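Local coordinates for protein acireductone dioxygenase (Bacillus anthracis, PDB 4QGL) that probably catalyses the metal-dependent oxidation of an acireductone by molecular oxygen in the methionine salvage pathway, its products depending on whether iron or nickel is bound, at residues I83-S86 and N87-N91; D93-L96 and I97-K101. All coordinates share one frame; numbering follows the deposited sequence.

Interaction 1: residues I83-S86 and N87-N91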
ATOM      1  N   ILE A  83      -3.574   3.853  -9.595  1.00 29.65           N
ATOM      2  CA  ILE A  83      -5.004   3.657  -9.452  1.00 29.96           C
ATOM      3  C   ILE A  83      -5.597   4.588  -8.389  1.00 29.32           C
ATOM      4  O   ILE A  83      -4.926   4.993  -7.459  1.00 28.34           O
ATOM      5  CB  ILE A  83      -5.340   2.165  -9.225  1.00 30.10           C
ATOM      6  CG1 ILE A  83      -4.517   1.547  -8.101  1.00 29.51           C
ATOM      7  CG2 ILE A  83      -5.027   1.389 -10.501  1.00 30.85           C
ATOM      8  CD1 ILE A  83      -5.205   1.551  -6.777  1.00 29.34           C
ATOM      9  N   SER A  84      -6.851   4.960  -8.576  1.00 29.89           N
ATOM     10  CA  SER A  84      -7.598   5.615  -7.512  1.00 29.99           C
ATOM     11  C   SER A  84      -8.979   5.015  -7.291  1.00 30.52           C
ATOM     12  O   SER A  84      -9.637   4.628  -8.227  1.00 31.15           O
ATOM     13  CB  SER A  84      -7.700   7.102  -7.764  1.00 30.28           C
ATOM     14  OG  SER A  84      -8.628   7.373  -8.774  1.00 31.23           O
ATOM     15  N   LEU A  85      -9.381   4.952  -6.018  1.00 30.74           N
ATOM     16  CA  LEU A  85     -10.682   4.446  -5.570  1.00 31.09           C
ATOM     17  C   LEU A  85     -11.322   5.491  -4.709  1.00 32.02           C
ATOM     18  O   LEU A  85     -10.636   6.144  -3.943  1.00 31.57           O
ATOM     19  CB  LEU A  85     -10.506   3.179  -4.747  1.00 30.28           C
ATOM     20  CG  LEU A  85      -9.969   1.971  -5.520  1.00 30.14           C
ATOM     21  CD1 LEU A  85      -9.641   0.830  -4.588  1.00 29.61           C
ATOM     22  CD2 LEU A  85     -10.953   1.515  -6.568  1.00 30.91           C
ATOM     23  N   SER A  86     -12.635   5.671  -4.854  1.00 34.06           N
ATOM     24  CA  SER A  86     -13.407   6.603  -4.019  1.00 35.57           C
ATOM     25  C   SER A  86     -14.893   6.219  -4.057  1.00 38.49           C
ATOM     26  O   SER A  86     -15.269   5.321  -4.799  1.00 39.11           O
ATOM     27  CB  SER A  86     -13.188   8.057  -4.442  1.00 35.58           C
ATOM     28  OG  SER A  86     -13.498   8.256  -5.804  1.00 35.80           O
ATOM     29  N   ASN A  87     -15.720   6.863  -3.228  1.00 41.63           N
ATOM     30  CA  ASN A  87     -17.155   6.518  -3.108  1.00 44.55           C
ATOM     31  C   ASN A  87     -17.867   6.615  -4.444  1.00 46.97           C
ATOM     32  O   ASN A  87     -18.782   5.849  -4.724  1.00 48.75           O
ATOM     33  CB  ASN A  87     -17.887   7.438  -2.102  1.00 45.63           C
ATOM     34  CG  ASN A  87     -18.075   6.797  -0.728  1.00 46.10           C
ATOM     35  OD1 ASN A  87     -17.791   5.614  -0.505  1.00 45.83           O
ATOM     36  ND2 ASN A  87     -18.568   7.587   0.204  1.00 47.20           N
ATOM     37  N   SER A  88     -17.428   7.577  -5.248  1.00 48.30           N
ATOM     38  CA  SER A  88     -17.941   7.836  -6.590  1.00 49.94           C
ATOM     39  C   SER A  88     -17.635   6.740  -7.653  1.00 49.92           C
ATOM     40  O   SER A  88     -18.413   6.553  -8.597  1.00 51.79           O
ATOM     41  CB  SER A  88     -17.379   9.192  -7.039  1.00 51.44           C
ATOM     42  OG  SER A  88     -16.342   9.623  -6.153  1.00 51.01           O
ATOM     43  N   THR A  89     -16.500   6.046  -7.510  1.00 48.26           N
ATOM     44  CA  THR A  89     -16.125   4.907  -8.373  1.00 46.72           C
ATOM     45  C   THR A  89     -17.300   3.938  -8.589  1.00 46.17           C
ATOM     46  O   THR A  89     -17.778   3.341  -7.636  1.00 44.89           O
ATOM     47  CB  THR A  89     -14.974   4.075  -7.725  1.00 45.38           C
ATOM     48  OG1 THR A  89     -13.751   4.818  -7.747  1.00 43.85           O
ATOM     49  CG2 THR A  89     -14.757   2.723  -8.440  1.00 45.45           C
ATOM     50  N   PRO A  90     -17.739   3.754  -9.847  1.00 46.37           N
ATOM     51  CA  PRO A  90     -18.751   2.724 -10.100  1.00 46.38           C
ATOM     52  C   PRO A  90     -18.212   1.335  -9.764  1.00 45.16           C
ATOM     53  O   PRO A  90     -17.044   1.043 -10.012  1.00 44.91           O
ATOM     54  CB  PRO A  90     -19.016   2.849 -11.608  1.00 47.55           C
ATOM     55  CG  PRO A  90     -17.782   3.479 -12.171  1.00 46.73           C
ATOM     56  CD  PRO A  90     -17.294   4.407 -11.097  1.00 46.18           C
ATOM     57  N   ASN A  91     -19.073   0.496  -9.201  1.00 45.43           N
ATOM     58  CA  ASN A  91     -18.729  -0.873  -8.781  1.00 44.20           C
ATOM     59  C   ASN A  91     -17.732  -0.951  -7.616  1.00 42.45           C
ATOM     60  O   ASN A  91     -17.041  -1.958  -7.443  1.00 41.43           O
ATOM     61  CB  ASN A  91     -18.185  -1.691  -9.962  1.00 44.07           C
ATOM     62  CG  ASN A  91     -18.887  -1.383 -11.271  1.00 44.77           C
ATOM     63  OD1 ASN A  91     -20.106  -1.379 -11.347  1.00 45.84           O
ATOM     64  ND2 ASN A  91     -18.115  -1.159 -12.313  1.00 44.49           N
TER
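Thr89 turns its hydroxyl back toward Ser86 because OG1 lies beside its own backbone N (chi1 -70°), with the methyl CG2 anti to that N. In Ser86, OG sits between the backbone N and the carbonyl carbon, which carries it to the side where the Ser88 hydroxyl lies. The four residues from Ser86 to Thr89 make a type I beta turn, and the hydroxyls of Ser88 and Thr89 both reach back to Ser86. Across its mouth, the N-H of Thr89 gives only a weak bond to Ser86 O, at 3.1 Å and with an angle of 133° at the hydrogen. The return bond is straighter: Ser86 N donates to Thr89 OG1 over 3.2 Å at 151°. Main chain and side chain of Thr89 thus hold the two polar backbone atoms of Ser86, one by its N-H and the other by its hydroxyl oxygen. A third link joins side chains alone, the hydroxyls Ser86 OG and Ser88 OG being hydrogen-bonded at 3.2 Å. The apolar part is slight, with Leu85 CD2 4.4 Å from the Thr89 methyl CG2. No residue of this surface turn is buried. It takes the chain off the end of strand 79-85, an edge strand of its antiparallel sheet, where Ile83 and Leu85 still pair through the backbone with Ala160 and Val158 of strand 158-164. Beyond it comes helix 92-96, whose Leu92 and Leu95 touch Asn87 and Leu85 respectively.

Interaction 2: residues D93-L96 and I97-K101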
ATOM      1  N   ASP A  93     -18.108  -1.437  -4.489  1.00 45.69           N
ATOM      2  CA  ASP A  93     -18.456  -2.559  -3.612  1.00 47.93           C
ATOM      3  C   ASP A  93     -18.073  -3.891  -4.196  1.00 48.03           C
ATOM      4  O   ASP A  93     -17.529  -4.764  -3.526  1.00 47.39           O
ATOM      5  CB  ASP A  93     -19.969  -2.593  -3.387  1.00 50.76           C
ATOM      6  CG  ASP A  93     -20.460  -1.478  -2.476  1.00 52.27           C
ATOM      7  OD1 ASP A  93     -19.622  -0.946  -1.694  1.00 51.77           O
ATOM      8  OD2 ASP A  93     -21.688  -1.154  -2.547  1.00 52.57           O
ATOM      9  N   GLU A  94     -18.404  -4.036  -5.463  1.00 49.33           N
ATOM     10  CA  GLU A  94     -18.195  -5.275  -6.167  1.00 49.98           C
ATOM     11  C   GLU A  94     -16.735  -5.447  -6.599  1.00 47.81           C
ATOM     12  O   GLU A  94     -16.379  -6.478  -7.125  1.00 47.53           O
ATOM     13  CB  GLU A  94     -19.123  -5.315  -7.372  1.00 52.78           C
ATOM     14  CG  GLU A  94     -20.611  -5.369  -7.003  1.00 55.19           C
ATOM     15  CD  GLU A  94     -21.317  -4.012  -6.977  1.00 56.48           C
ATOM     16  OE1 GLU A  94     -20.646  -2.974  -6.802  1.00 57.16           O
ATOM     17  OE2 GLU A  94     -22.564  -3.986  -7.124  1.00 57.37           O
ATOM     18  N   LEU A  95     -15.903  -4.435  -6.365  1.00 45.29           N
ATOM     19  CA  LEU A  95     -14.469  -4.497  -6.634  1.00 43.31           C
ATOM     20  C   LEU A  95     -13.700  -4.905  -5.373  1.00 40.09           C
ATOM     21  O   LEU A  95     -12.962  -5.872  -5.368  1.00 38.74           O
ATOM     22  CB  LEU A  95     -14.020  -3.119  -7.155  1.00 44.32           C
ATOM     23  CG  LEU A  95     -12.564  -2.784  -7.482  1.00 44.57           C
ATOM     24  CD1 LEU A  95     -11.840  -2.241  -6.258  1.00 43.80           C
ATOM     25  CD2 LEU A  95     -11.807  -3.977  -8.063  1.00 45.42           C
ATOM     26  N   LEU A  96     -13.945  -4.159  -4.306  1.00 38.69           N
ATOM     27  CA  LEU A  96     -13.315  -4.304  -2.986  1.00 36.58           C
ATOM     28  C   LEU A  96     -13.475  -5.657  -2.307  1.00 35.85           C
ATOM     29  O   LEU A  96     -12.595  -6.117  -1.573  1.00 34.71           O
ATOM     30  CB  LEU A  96     -13.923  -3.268  -2.054  1.00 35.97           C
ATOM     31  CG  LEU A  96     -13.526  -1.828  -2.358  1.00 35.63           C
ATOM     32  CD1 LEU A  96     -14.395  -0.901  -1.528  1.00 35.57           C
ATOM     33  CD2 LEU A  96     -12.046  -1.583  -2.099  1.00 34.74           C
ATOM     34  N   ILE A  97     -14.612  -6.279  -2.546  1.00 36.21           N
ATOM     35  CA  ILE A  97     -14.891  -7.609  -2.016  1.00 36.60           C
ATOM     36  C   ILE A  97     -13.905  -8.660  -2.566  1.00 36.35           C
ATOM     37  O   ILE A  97     -13.774  -9.771  -2.051  1.00 36.13           O
ATOM     38  CB  ILE A  97     -16.379  -7.990  -2.271  1.00 37.82           C
ATOM     39  CG1 ILE A  97     -16.786  -9.233  -1.449  1.00 38.25           C
ATOM     40  CG2 ILE A  97     -16.667  -8.132  -3.772  1.00 38.56           C
ATOM     41  CD1 ILE A  97     -16.557  -9.120   0.063  1.00 37.69           C
ATOM     42  N   ASN A  98     -13.186  -8.301  -3.612  1.00 36.29           N
ATOM     43  CA  ASN A  98     -12.080  -9.137  -4.047  1.00 35.86           C
ATOM     44  C   ASN A  98     -10.823  -9.005  -3.192  1.00 34.36           C
ATOM     45  O   ASN A  98     -10.037  -9.941  -3.123  1.00 34.33           O
ATOM     46  CB  ASN A  98     -11.792  -8.905  -5.527  1.00 36.51           C
ATOM     47  CG  ASN A  98     -12.971  -9.298  -6.390  1.00 37.64           C
ATOM     48  OD1 ASN A  98     -13.620 -10.327  -6.146  1.00 37.92           O
ATOM     49  ND2 ASN A  98     -13.273  -8.476  -7.390  1.00 38.14           N
ATOM     50  N   PHE A  99     -10.605  -7.872  -2.540  1.00 33.23           N
ATOM     51  CA  PHE A  99      -9.356  -7.732  -1.791  1.00 32.19           C
ATOM     52  C   PHE A  99      -9.586  -7.677  -0.305  1.00 30.70           C
ATOM     53  O   PHE A  99      -8.661  -7.793   0.489  1.00 29.16           O
ATOM     54  CB  PHE A  99      -8.535  -6.601  -2.375  1.00 32.75           C
ATOM     55  CG  PHE A  99      -8.314  -6.777  -3.842  1.00 34.66           C
ATOM     56  CD1 PHE A  99      -7.610  -7.895  -4.319  1.00 36.08           C
ATOM     57  CD2 PHE A  99      -8.881  -5.913  -4.759  1.00 36.00           C
ATOM     58  CE1 PHE A  99      -7.427  -8.118  -5.682  1.00 36.75           C
ATOM     59  CE2 PHE A  99      -8.706  -6.130  -6.128  1.00 37.29           C
ATOM     60  CZ  PHE A  99      -7.971  -7.226  -6.586  1.00 37.55           C
ATOM     61  N   GLN A 100     -10.863  -7.605   0.043  1.00 30.78           N
ATOM     62  CA  GLN A 100     -11.349  -7.824   1.398  1.00 30.21           C
ATOM     63  C   GLN A 100     -11.295  -9.265   1.873  1.00 29.51           C
ATOM     64  O   GLN A 100     -11.273  -9.501   3.068  1.00 29.03           O
ATOM     65  CB  GLN A 100     -12.778  -7.331   1.514  1.00 31.15           C
ATOM     66  CG  GLN A 100     -12.862  -5.949   2.112  1.00 31.36           C
ATOM     67  CD  GLN A 100     -14.156  -5.219   1.773  1.00 32.79           C
ATOM     68  OE1 GLN A 100     -14.164  -3.981   1.708  1.00 32.99           O
ATOM     69  NE2 GLN A 100     -15.268  -5.974   1.563  1.00 33.72           N
ATOM     70  N   LYS A 101     -11.300 -10.226   0.960  1.00 29.28           N
ATOM     71  CA  LYS A 101     -11.138 -11.630   1.357  1.00 29.08           C
ATOM     72  C   LYS A 101      -9.677 -12.032   1.451  1.00 28.28           C
ATOM     73  O   LYS A 101      -8.833 -11.545   0.676  1.00 28.39           O
ATOM     74  CB  LYS A 101     -11.849 -12.532   0.392  1.00 29.93           C
ATOM     75  CG  LYS A 101     -13.352 -12.317   0.373  1.00 30.72           C
ATOM     76  CD  LYS A 101     -13.935 -13.111  -0.784  1.00 31.84           C
ATOM     77  CE  LYS A 101     -15.434 -13.283  -0.675  1.00 32.85           C
ATOM     78  NZ  LYS A 101     -15.881 -14.365  -1.592  1.00 34.00           N
TER
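Leu96, Ile97 and Leu95 carry this local contact where helix 92-96 of a cupin-family protein runs into residues 97-101, and backbone carbonyls of the helix receive N-H groups from three and four residues further on. Leu96 gives most. Its carbonyl oxygen accepts two bonds, each 2.8 Å long, from Phe99 N and from Gln100 N. The two donors come in differently: Gln100 N lies nearly in line with the C=O bond, whereas Phe99 N stands well above the carbonyl plane. Beyond the backbone, the buried Leu96 side chain packs on Leu152 and Arg156, and the side chain of Gln100, extended beyond CG, runs alongside the Leu96 carbonyl and brings OE1 to 3.8 Å from Leu96 CB. Ile97 is held less firmly, its N-H making a weak bond to Asp93 O. With CG1 anti to the backbone N (chi1 -167°), its other branch, CG2, is left over the preceding turn, 3.5 Å from Asp93 O and 3.7 Å from Glu94 O. Leu95 takes part with both backbone and side chain: its carbonyl takes the N-H of Asn98 at 3.0 Å from above the carbonyl plane, and its CD2 meets Phe99 CE2 at 4.2 Å. The side chain of Phe99 also touches Trp170 and lies about 4 Å from a bound cadmium ion and from the side chain of His103, which with His105, Glu109 and His148 forms a cadmium site in this structure. These backbone bonds help place a hydrophobic side chain beside the metal site. On one face of the ring, CB of Asn98 stands 4.1 Å above the plane, over the ring centre.

In the fold
The two contacts come in series along the chain, with centres about 12 Å apart on the same side of the molecule. Interaction 1 ends strand 79-85, an outermost strand of one antiparallel sheet; interaction 2 follows directly, on helix 92-96 and the segment after it. The chain turns back enough for them to touch: Leu85 CD2 packs on Leu95 CD1 at 3.9 Å, and Leu85 CD1 approaches Leu96 CD2 at 4.2 Å. This leucine packing ties the helix to the edge of the sheet. From there the chain runs on to His103, His105 and Glu109, which with His148 bind cadmium here and are the predicted iron or nickel ligands.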